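PDB 3IBT: 1H-3-hydroxy-4-oxoquinoline 2,4-dioxygenase from Pseudomonas putida, which catalyses the cofactor-independent cleavage of the 3-hydroxy-4-oxoquinoline ring by dioxygen, releasing N-formylanthranilate and carbon monoxide, on an alpha/beta-hydrolase fold. Local coordinates for residues R56-K61 against P171-E176; S65-S70 against W178-R183; P127-Q132 against Q147-E152. One frame throughout, in Å; residues are numbered along the deposited sequence.

Contact 1 of 3, residues R56-K61 against P171-E176; sequences RGHDAK and PWFHGE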
loop_
_atom_site.group_PDB
_atom_site.type_symbol
_atom_site.label_atom_id
_atom_site.label_comp_id
_atom_site.label_asym_id
_atom_site.label_seq_id
_atom_site.Cartn_x
_atom_site.Cartn_y
_atom_site.Cartn_z
ATOM N N ARG A 56 0.962 -3.470 -12.235
ATOM C CA ARG A 56 0.843 -4.553 -13.216
ATOM C C ARG A 56 -0.478 -5.318 -13.093
ATOM O O ARG A 56 -0.817 -5.791 -12.018
ATOM C CB ARG A 56 1.979 -5.564 -13.039
ATOM C CG ARG A 56 3.035 -5.489 -14.093
ATOM C CD ARG A 56 4.096 -6.627 -13.953
ATOM N NE ARG A 56 5.421 -6.002 -14.325
ATOM C CZ ARG A 56 5.892 -5.925 -15.648
ATOM N NH1 ARG A 56 5.158 -6.467 -16.768
ATOM N NH2 ARG A 56 7.112 -5.296 -15.833
ATOM N N GLY A 57 -1.230 -5.444 -14.176
ATOM C CA GLY A 57 -2.417 -6.295 -14.156
ATOM C C GLY A 57 -3.621 -5.657 -13.512
ATOM O O GLY A 57 -4.733 -6.212 -13.550
ATOM N N HIS A 58 -3.390 -4.484 -12.926
ATOM C CA HIS A 58 -4.418 -3.749 -12.222
ATOM C C HIS A 58 -5.033 -2.594 -13.009
ATOM O O HIS A 58 -5.970 -1.937 -12.540
ATOM C CB HIS A 58 -3.860 -3.265 -10.901
ATOM C CG HIS A 58 -3.660 -4.375 -9.933
ATOM N ND1 HIS A 58 -2.457 -5.028 -9.795
ATOM C CD2 HIS A 58 -4.528 -5.003 -9.103
ATOM C CE1 HIS A 58 -2.578 -5.983 -8.887
ATOM N NE2 HIS A 58 -3.825 -5.986 -8.450
ATOM N N ASP A 59 -4.526 -2.356 -14.210
ATOM C CA ASP A 59 -5.097 -1.333 -15.054
ATOM C C ASP A 59 -6.559 -1.666 -15.422
ATOM O O ASP A 59 -7.029 -2.800 -15.203
ATOM C CB ASP A 59 -4.212 -1.102 -16.291
ATOM C CG ASP A 59 -3.820 -2.400 -17.008
ATOM O OD1 ASP A 59 -3.336 -3.358 -16.322
ATOM O OD2 ASP A 59 -3.980 -2.436 -18.269
ATOM N N ALA A 60 -7.274 -0.661 -15.943
ATOM C CA ALA A 60 -8.650 -0.824 -16.434
ATOM C C ALA A 60 -8.754 -1.962 -17.459
ATOM O O ALA A 60 -9.842 -2.487 -17.733
ATOM C CB ALA A 60 -9.158 0.493 -17.036
ATOM N N LYS A 61 -7.614 -2.349 -18.015
ATOM C CA LYS A 61 -7.600 -3.373 -19.029
ATOM C C LYS A 61 -7.193 -4.719 -18.455
ATOM O O LYS A 61 -7.009 -5.704 -19.188
ATOM C CB LYS A 61 -6.684 -2.955 -20.182
ATOM C CG LYS A 61 -7.336 -2.025 -21.203
ATOM C CD LYS A 61 -8.142 -2.804 -22.220
ATOM C CE LYS A 61 -7.757 -2.372 -23.647
ATOM N NZ LYS A 61 -8.126 -0.937 -23.922
ATOM N N PRO A 171 -13.172 -7.182 -5.658
ATOM C CA PRO A 171 -13.519 -8.539 -6.012
ATOM C C PRO A 171 -13.668 -8.647 -7.543
ATOM O O PRO A 171 -13.753 -9.735 -8.088
ATOM C CB PRO A 171 -14.845 -8.768 -5.260
ATOM C CG PRO A 171 -15.139 -7.480 -4.499
ATOM C CD PRO A 171 -14.351 -6.425 -5.194
ATOM N N TRP A 172 -13.653 -7.493 -8.204
ATOM C CA TRP A 172 -13.747 -7.366 -9.654
ATOM C C TRP A 172 -12.519 -7.936 -10.374
ATOM O O TRP A 172 -12.650 -8.489 -11.478
ATOM C CB TRP A 172 -13.960 -5.890 -10.013
ATOM C CG TRP A 172 -13.797 -5.559 -11.440
ATOM C CD1 TRP A 172 -14.692 -5.797 -12.430
ATOM C CD2 TRP A 172 -12.671 -4.907 -12.054
ATOM N NE1 TRP A 172 -14.197 -5.352 -13.633
ATOM C CE2 TRP A 172 -12.958 -4.802 -13.437
ATOM C CE3 TRP A 172 -11.446 -4.413 -11.575
ATOM C CZ2 TRP A 172 -12.062 -4.215 -14.361
ATOM C CZ3 TRP A 172 -10.552 -3.825 -12.490
ATOM C CH2 TRP A 172 -10.872 -3.736 -13.874
ATOM N N PHE A 173 -11.339 -7.811 -9.751
ATOM C CA PHE A 173 -10.092 -8.382 -10.303
ATOM C C PHE A 173 -10.164 -9.918 -10.380
ATOM O O PHE A 173 -10.988 -10.545 -9.695
ATOM C CB PHE A 173 -8.868 -7.979 -9.475
ATOM C CG PHE A 173 -8.516 -6.506 -9.536
ATOM C CD1 PHE A 173 -8.927 -5.641 -8.535
ATOM C CD2 PHE A 173 -7.726 -6.004 -10.563
ATOM C CE1 PHE A 173 -8.584 -4.295 -8.581
ATOM C CE2 PHE A 173 -7.382 -4.671 -10.617
ATOM C CZ PHE A 173 -7.805 -3.816 -9.631
ATOM N N HIS A 174 -9.303 -10.526 -11.198
ATOM C CA HIS A 174 -9.386 -11.962 -11.423
ATOM C C HIS A 174 -8.847 -12.803 -10.273
ATOM O O HIS A 174 -7.922 -12.397 -9.565
ATOM C CB HIS A 174 -8.678 -12.360 -12.720
ATOM C CG HIS A 174 -9.174 -11.632 -13.927
ATOM N ND1 HIS A 174 -8.374 -11.379 -15.024
ATOM C CD2 HIS A 174 -10.382 -11.092 -14.210
ATOM C CE1 HIS A 174 -9.069 -10.726 -15.935
ATOM N NE2 HIS A 174 -10.289 -10.538 -15.465
ATOM N N GLY A 175 -9.419 -14.000 -10.126
ATOM C CA GLY A 175 -8.920 -15.004 -9.179
ATOM C C GLY A 175 -7.421 -15.239 -9.266
ATOM O O GLY A 175 -6.751 -15.387 -8.239
ATOM N N GLU A 176 -6.899 -15.262 -10.497
ATOM C CA GLU A 176 -5.450 -15.357 -10.730
ATOM C C GLU A 176 -4.632 -14.167 -10.135
ATOM O O GLU A 176 -3.429 -14.277 -9.841
ATOM C CB GLU A 176 -5.172 -15.567 -12.219
ATOM C CG GLU A 176 -5.568 -16.964 -12.710
ATOM C CD GLU A 176 -4.789 -17.285 -14.067
ATOM O OE1 GLU A 176 -4.080 -16.345 -14.686
ATOM O OE2 GLU A 176 -5.032 -18.484 -14.571
#
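His58 and Phe173 join the core and the cap of this alpha/beta-hydrolase fold: His58 lies in the loop that leaves core strand 49-53, and Phe173 in the turn leading into cap helix 175-192. Their aromatic contact is an offset edge-to-face pair, with centroids 4.8 Å apart and planes at 63°. The imidazole turns an edge to the phenyl face, and His58 CD2 sits off-centre, toward the rim, 3.2 Å from Phe173 CE2. Phe173 reaches across because its CG is anti to its own carbonyl carbon (chi1 -68°), which continues a CB already directed at the loop. Its opposite face is taken by the neighbouring indole, Trp172 CE3 lying over the ring centre.

Two polar bonds, one of them weak, hold the imidazole from the core side. His58 ND1 gives a weak bond to Arg56 O at 2.9 Å, bent to 129°, while NE2 is hydrogen-bonded to the backbone N of Cys31, a residue that by similarity belongs to the substrate site. Both ring nitrogens are engaged, which should limit rotation of the ring.

Looser van der Waals contacts to backbone carbonyls complete the interface. Gly57 O approaches the rim of the phenyl ring at CD2, 4.2 Å away, and at the outer, exposed end Trp172 CH2 lies 4.2 Å from both Asp59 O and Ala60 O, which meet the indole at its edge.

Contact 2 of 3, residues S65-S70 against W178-R183; sequences SGDFDS and WQRACR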
loop_
_atom_site.group_PDB
_atom_site.type_symbol
_atom_site.label_atom_id
_atom_site.label_comp_id
_atom_site.label_asym_id
_atom_site.label_seq_id
_atom_site.Cartn_x
_atom_site.Cartn_y
_atom_site.Cartn_z
ATOM N N SER A 65 0.189 -11.189 -18.700
ATOM C CA SER A 65 1.620 -11.196 -18.903
ATOM C C SER A 65 2.034 -12.199 -17.854
ATOM O O SER A 65 1.174 -12.742 -17.142
ATOM C CB SER A 65 2.257 -9.830 -18.610
ATOM O OG SER A 65 3.697 -9.890 -18.716
ATOM N N GLY A 66 3.336 -12.456 -17.754
ATOM C CA GLY A 66 3.837 -13.429 -16.799
ATOM C C GLY A 66 3.352 -13.087 -15.415
ATOM O O GLY A 66 2.948 -11.949 -15.140
ATOM N N ASP A 67 3.354 -14.080 -14.544
ATOM C CA ASP A 67 3.188 -13.768 -13.149
ATOM C C ASP A 67 4.492 -13.045 -12.805
ATOM O O ASP A 67 5.393 -12.948 -13.674
ATOM C CB ASP A 67 2.939 -15.033 -12.309
ATOM C CG ASP A 67 4.183 -15.528 -11.622
ATOM O OD1 ASP A 67 4.988 -16.227 -12.271
ATOM O OD2 ASP A 67 4.355 -15.195 -10.431
ATOM N N PHE A 68 4.594 -12.533 -11.575
ATOM C CA PHE A 68 5.716 -11.664 -11.199
ATOM C C PHE A 68 5.947 -11.615 -9.690
ATOM O O PHE A 68 5.101 -12.055 -8.904
ATOM C CB PHE A 68 5.510 -10.241 -11.775
ATOM C CG PHE A 68 4.120 -9.699 -11.551
ATOM C CD1 PHE A 68 3.770 -9.102 -10.331
ATOM C CD2 PHE A 68 3.146 -9.813 -12.542
ATOM C CE1 PHE A 68 2.462 -8.605 -10.111
ATOM C CE2 PHE A 68 1.844 -9.329 -12.335
ATOM C CZ PHE A 68 1.499 -8.732 -11.107
ATOM N N ASP A 69 7.113 -11.094 -9.309
ATOM C CA ASP A 69 7.471 -10.862 -7.907
ATOM C C ASP A 69 6.938 -9.492 -7.474
ATOM O O ASP A 69 6.720 -8.575 -8.308
ATOM C CB ASP A 69 9.009 -10.814 -7.707
ATOM C CG ASP A 69 9.681 -12.204 -7.477
ATOM O OD1 ASP A 69 9.194 -13.058 -6.685
ATOM O OD2 ASP A 69 10.779 -12.414 -8.050
ATOM N N SER A 70 6.778 -9.374 -6.157
ATOM C CA SER A 70 6.686 -8.110 -5.431
ATOM C C SER A 70 7.917 -7.231 -5.706
ATOM O O SER A 70 7.880 -5.994 -5.514
ATOM C CB SER A 70 6.545 -8.373 -3.910
ATOM O OG SER A 70 7.148 -7.357 -3.125
ATOM N N TRP A 178 -5.971 -12.460 -7.282
ATOM C CA TRP A 178 -6.181 -12.668 -5.865
ATOM C C TRP A 178 -5.127 -13.657 -5.297
ATOM O O TRP A 178 -4.623 -13.526 -4.156
ATOM C CB TRP A 178 -7.621 -13.140 -5.561
ATOM C CG TRP A 178 -7.803 -13.228 -4.070
ATOM C CD1 TRP A 178 -7.844 -14.357 -3.324
ATOM C CD2 TRP A 178 -7.861 -12.129 -3.140
ATOM N NE1 TRP A 178 -7.968 -14.040 -1.990
ATOM C CE2 TRP A 178 -7.973 -12.679 -1.852
ATOM C CE3 TRP A 178 -7.850 -10.740 -3.277
ATOM C CZ2 TRP A 178 -8.066 -11.884 -0.694
ATOM C CZ3 TRP A 178 -7.926 -9.948 -2.127
ATOM C CH2 TRP A 178 -8.039 -10.524 -0.860
ATOM N N GLN A 179 -4.796 -14.635 -6.131
ATOM C CA GLN A 179 -3.921 -15.717 -5.754
ATOM C C GLN A 179 -2.486 -15.275 -5.795
ATOM O O GLN A 179 -1.768 -15.474 -4.828
ATOM C CB GLN A 179 -4.143 -16.907 -6.670
ATOM C CG GLN A 179 -5.477 -17.600 -6.420
ATOM C CD GLN A 179 -5.839 -18.597 -7.514
ATOM O OE1 GLN A 179 -5.010 -18.949 -8.361
ATOM N NE2 GLN A 179 -7.086 -19.066 -7.493
ATOM N N ARG A 180 -2.060 -14.666 -6.900
ATOM C CA ARG A 180 -0.696 -14.148 -6.959
ATOM C C ARG A 180 -0.409 -13.330 -5.683
ATOM O O ARG A 180 0.660 -13.450 -5.071
ATOM C CB ARG A 180 -0.439 -13.329 -8.235
ATOM C CG ARG A 180 0.936 -12.624 -8.210
ATOM C CD ARG A 180 1.775 -12.740 -9.471
ATOM N NE ARG A 180 1.167 -12.008 -10.579
ATOM C CZ ARG A 180 0.394 -12.562 -11.508
ATOM N NH1 ARG A 180 -0.131 -11.806 -12.462
ATOM N NH2 ARG A 180 0.142 -13.866 -11.480
ATOM N N ALA A 181 -1.405 -12.542 -5.289
ATOM C CA ALA A 181 -1.305 -11.640 -4.182
ATOM C C ALA A 181 -0.957 -12.416 -2.919
ATOM O O ALA A 181 -0.095 -12.019 -2.119
ATOM C CB ALA A 181 -2.612 -10.921 -4.015
ATOM N N CYS A 182 -1.614 -13.553 -2.772
ATOM C CA CYS A 182 -1.412 -14.357 -1.593
ATOM C C CYS A 182 -0.068 -15.049 -1.600
ATOM O O CYS A 182 0.646 -15.012 -0.596
ATOM C CB CYS A 182 -2.591 -15.288 -1.361
ATOM S SG CYS A 182 -4.046 -14.236 -1.057
ATOM N N ARG A 183 0.317 -15.597 -2.740
ATOM C CA ARG A 183 1.627 -16.197 -2.849
ATOM C C ARG A 183 2.656 -15.152 -2.486
ATOM O O ARG A 183 3.635 -15.416 -1.769
ATOM C CB ARG A 183 1.916 -16.599 -4.275
ATOM C CG ARG A 183 1.153 -17.738 -4.851
ATOM C CD ARG A 183 1.943 -18.153 -6.053
ATOM N NE ARG A 183 2.742 -17.007 -6.532
ATOM C CZ ARG A 183 2.561 -16.416 -7.721
ATOM N NH1 ARG A 183 1.604 -16.860 -8.585
ATOM N NH2 ARG A 183 3.350 -15.386 -8.056
#
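The torsions of Phe68 and Arg180 bring them together. With chi1 at 47°, Phe68 CG lies between its backbone N and carbonyl carbon, which swings the ring toward the helix although its CB does not point there; Arg180, whose CG is anti to its backbone N, bends at chi2 and again at chi3 (68°), so that its end folds down onto that ring. The result is a cation-pi contact between the core and the cap of the alpha/beta-hydrolase fold, joining the loop before helix 70-83 to cap helix 175-192.

The guanidinium stands nearly on edge over the phenyl face, the planes 74° apart. Arg180 NE sits above the ring centre, and CD lies behind it almost on the ring normal, a CH-pi contact 4.1 Å from the Phe68 centroid. Arg180 CZ, also 4.1 Å from that centroid, is displaced off-centre, and NH1 lies beyond the rim, nearest Phe68 CE2. One face of the same guanidinium is covered by CA and CB of Asp67, CA over its centre.

Phe68 also packs against Arg56 and Met177, and its side chain lies close to that of Trp30, a substrate-binding residue by similarity.

Asp67 forms a salt bridge with Arg183, one helical turn after Arg180. The carboxylate and guanidinium planes are nearly perpendicular, and the hydrogen bond within the bridge is weak. Arg180 probably adds a longer-range attraction, for Asp67 OD2 is 4.5 Å from Arg180 NE, well out of the guanidinium plane, but only 2.6 Å from Arg183 NH2.

Contact 3 of 3, residues P127-Q132 against Q147-E152; sequences PGFWQQ and QSFFDE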
loop_
_atom_site.group_PDB
_atom_site.type_symbol
_atom_site.label_atom_id
_atom_site.label_comp_id
_atom_site.label_asym_id
_atom_site.label_seq_id
_atom_site.Cartn_x
_atom_site.Cartn_y
_atom_site.Cartn_z
ATOM N N PRO A 127 -1.663 -16.352 13.551
ATOM C CA PRO A 127 -2.226 -17.592 12.984
ATOM C C PRO A 127 -3.378 -17.372 12.038
ATOM O O PRO A 127 -3.380 -17.927 10.939
ATOM C CB PRO A 127 -2.660 -18.383 14.232
ATOM C CG PRO A 127 -1.611 -18.009 15.228
ATOM C CD PRO A 127 -1.545 -16.485 15.018
ATOM N N GLY A 128 -4.327 -16.533 12.428
ATOM C CA GLY A 128 -5.450 -16.175 11.523
ATOM C C GLY A 128 -5.047 -15.793 10.104
ATOM O O GLY A 128 -5.539 -16.361 9.137
ATOM N N PHE A 129 -4.139 -14.824 10.022
ATOM C CA PHE A 129 -3.558 -14.317 8.798
ATOM C C PHE A 129 -2.952 -15.400 7.888
ATOM O O PHE A 129 -3.333 -15.535 6.716
ATOM C CB PHE A 129 -2.508 -13.303 9.201
ATOM C CG PHE A 129 -1.895 -12.594 8.071
ATOM C CD1 PHE A 129 -2.659 -11.737 7.279
ATOM C CD2 PHE A 129 -0.544 -12.755 7.802
ATOM C CE1 PHE A 129 -2.091 -11.059 6.210
ATOM C CE2 PHE A 129 0.057 -12.069 6.745
ATOM C CZ PHE A 129 -0.719 -11.204 5.960
ATOM N N TRP A 130 -2.010 -16.171 8.419
ATOM C CA TRP A 130 -1.412 -17.257 7.675
ATOM C C TRP A 130 -2.435 -18.178 7.059
ATOM O O TRP A 130 -2.213 -18.714 5.985
ATOM C CB TRP A 130 -0.573 -18.096 8.608
ATOM C CG TRP A 130 0.604 -17.395 9.060
ATOM C CD1 TRP A 130 0.873 -16.950 10.312
ATOM C CD2 TRP A 130 1.702 -17.037 8.258
ATOM N NE1 TRP A 130 2.095 -16.341 10.341
ATOM C CE2 TRP A 130 2.625 -16.382 9.086
ATOM C CE3 TRP A 130 2.008 -17.221 6.909
ATOM C CZ2 TRP A 130 3.830 -15.909 8.615
ATOM C CZ3 TRP A 130 3.200 -16.746 6.442
ATOM C CH2 TRP A 130 4.106 -16.104 7.288
ATOM N N GLN A 131 -3.539 -18.395 7.762
ATOM C CA GLN A 131 -4.590 -19.219 7.208
ATOM C C GLN A 131 -5.222 -18.585 5.989
ATOM O O GLN A 131 -5.377 -19.223 4.961
ATOM C CB GLN A 131 -5.664 -19.517 8.240
ATOM C CG GLN A 131 -6.547 -20.706 7.846
ATOM C CD GLN A 131 -7.384 -21.210 8.996
ATOM O OE1 GLN A 131 -7.845 -20.421 9.836
ATOM N NE2 GLN A 131 -7.582 -22.535 9.058
ATOM N N GLN A 132 -5.588 -17.319 6.119
ATOM C CA GLN A 132 -6.310 -16.612 5.071
ATOM C C GLN A 132 -5.444 -16.469 3.834
ATOM O O GLN A 132 -5.957 -16.410 2.706
ATOM C CB GLN A 132 -6.741 -15.235 5.541
ATOM C CG GLN A 132 -7.387 -15.176 6.913
ATOM C CD GLN A 132 -7.861 -13.768 7.225
ATOM O OE1 GLN A 132 -7.208 -13.027 7.960
ATOM N NE2 GLN A 132 -8.976 -13.370 6.613
ATOM N N GLN A 147 -13.148 -13.648 0.721
ATOM C CA GLN A 147 -14.274 -13.129 1.479
ATOM C C GLN A 147 -13.890 -13.028 2.933
ATOM O O GLN A 147 -14.317 -12.119 3.622
ATOM C CB GLN A 147 -15.494 -14.026 1.336
ATOM C CG GLN A 147 -16.759 -13.391 1.850
ATOM C CD GLN A 147 -17.145 -12.222 1.011
ATOM O OE1 GLN A 147 -17.376 -12.368 -0.178
ATOM N NE2 GLN A 147 -17.207 -11.040 1.614
ATOM N N SER A 148 -13.065 -13.962 3.382
ATOM C CA SER A 148 -12.641 -13.992 4.759
ATOM C C SER A 148 -12.041 -12.657 5.231
ATOM O O SER A 148 -12.478 -12.108 6.245
ATOM C CB SER A 148 -11.629 -15.085 4.952
ATOM O OG SER A 148 -11.073 -14.906 6.242
ATOM N N PHE A 149 -11.043 -12.171 4.486
ATOM C CA PHE A 149 -10.474 -10.838 4.642
ATOM C C PHE A 149 -11.539 -9.733 4.654
ATOM O O PHE A 149 -11.568 -8.904 5.578
ATOM C CB PHE A 149 -9.451 -10.539 3.530
ATOM C CG PHE A 149 -8.071 -11.099 3.792
ATOM C CD1 PHE A 149 -7.558 -12.121 2.989
ATOM C CD2 PHE A 149 -7.294 -10.614 4.842
ATOM C CE1 PHE A 149 -6.306 -12.650 3.228
ATOM C CE2 PHE A 149 -6.027 -11.147 5.097
ATOM C CZ PHE A 149 -5.530 -12.147 4.295
ATOM N N PHE A 150 -12.407 -9.715 3.639
ATOM C CA PHE A 150 -13.435 -8.678 3.556
ATOM C C PHE A 150 -14.208 -8.544 4.848
ATOM O O PHE A 150 -14.313 -7.450 5.384
ATOM C CB PHE A 150 -14.433 -8.967 2.453
ATOM C CG PHE A 150 -13.884 -8.826 1.047
ATOM C CD1 PHE A 150 -12.616 -8.308 0.800
ATOM C CD2 PHE A 150 -14.673 -9.185 -0.048
ATOM C CE1 PHE A 150 -12.141 -8.174 -0.524
ATOM C CE2 PHE A 150 -14.209 -9.045 -1.352
ATOM C CZ PHE A 150 -12.942 -8.539 -1.586
ATOM N N ASP A 151 -14.747 -9.655 5.347
ATOM C CA ASP A 151 -15.556 -9.638 6.561
ATOM C C ASP A 151 -14.750 -8.941 7.658
ATOM O O ASP A 151 -15.281 -8.130 8.438
ATOM C CB ASP A 151 -15.932 -11.063 6.990
ATOM C CG ASP A 151 -16.990 -11.719 6.065
ATOM O OD1 ASP A 151 -18.191 -11.375 6.177
ATOM O OD2 ASP A 151 -16.637 -12.608 5.244
ATOM N N GLU A 152 -13.453 -9.237 7.675
ATOM C CA GLU A 152 -12.538 -8.681 8.648
ATOM C C GLU A 152 -12.253 -7.208 8.356
ATOM O O GLU A 152 -12.656 -6.323 9.110
ATOM C CB GLU A 152 -11.239 -9.476 8.667
ATOM C CG GLU A 152 -10.198 -8.881 9.623
ATOM C CD GLU A 152 -8.912 -9.707 9.671
ATOM O OE1 GLU A 152 -9.001 -10.947 9.879
ATOM O OE2 GLU A 152 -7.813 -9.115 9.497
#
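Ser148 is the first residue of 147-152 to meet Gln132, where two helices of the alpha/beta-hydrolase cap domain, 127-135 and 142-154, pack side by side. The short segments run in roughly opposing directions, at 140°, with their axes 10.8 Å apart. Ser148 has OG anti to its backbone N, which aims the hydroxyl at the end of the Gln132 side chain; OG is 3.5 Å from Gln132 CD. The amide of Gln132 is probably turned over in the model, so its individual O and N positions remain doubtful.

Phe149 provides the broad apolar surface of the interface. The Gln132 amide stacks over one face of its ring, toward the rim, the two planes only 23° apart. Closer to the backbone of helix 127-135, Gln132 CB lies 3.5 Å from CE1 and CZ at the outer end of the Phe149 ring. A second aromatic, Phe129, comes to the ring's edge, with CD1 of Phe129 4.1 Å from CE2 of Phe149. Beyond the pair, Phe149 meets the ring of Trp153, a substrate-binding residue by similarity, and packs on Trp178, whereas Phe129 lies edge-to-face with Tyr189. The contact joins the two helices to a third, 175-192, and sits beside Trp153, consistent with a place next to the substrate pocket.

Glu152, one turn after Ser148, closes the interface on its partly exposed side. With CG anti to the backbone N (chi1 177°) and the chain straight beyond it, Glu152 reaches the amide end of Gln132 from the side opposite the Phe149 ring, where Glu152 OE1 comes within 4.0 Å of Gln132 CD.

From the N terminus, the chain leaves core strand 49-53 and supplies first 56-61, then 65-70, before entering helix 70-83. Contact 3 is the first to close, a short loop inside the cap between 127-132 and 147-152. After it, 171-176 closes the loop of contact 1 and 178-183 that of contact 2; because the partners follow in the same order, these two loops cross, and contact 3 nests within both. Both tie one core loop to the cap, contact 1 at the approach to helix 175-192 and contact 2 on its first half, and they touch through Arg56 and Phe68. Pro171 packing on Phe150 connects contact 3 to contact 1, and Trp178 packing on Phe149 connects it to contact 2.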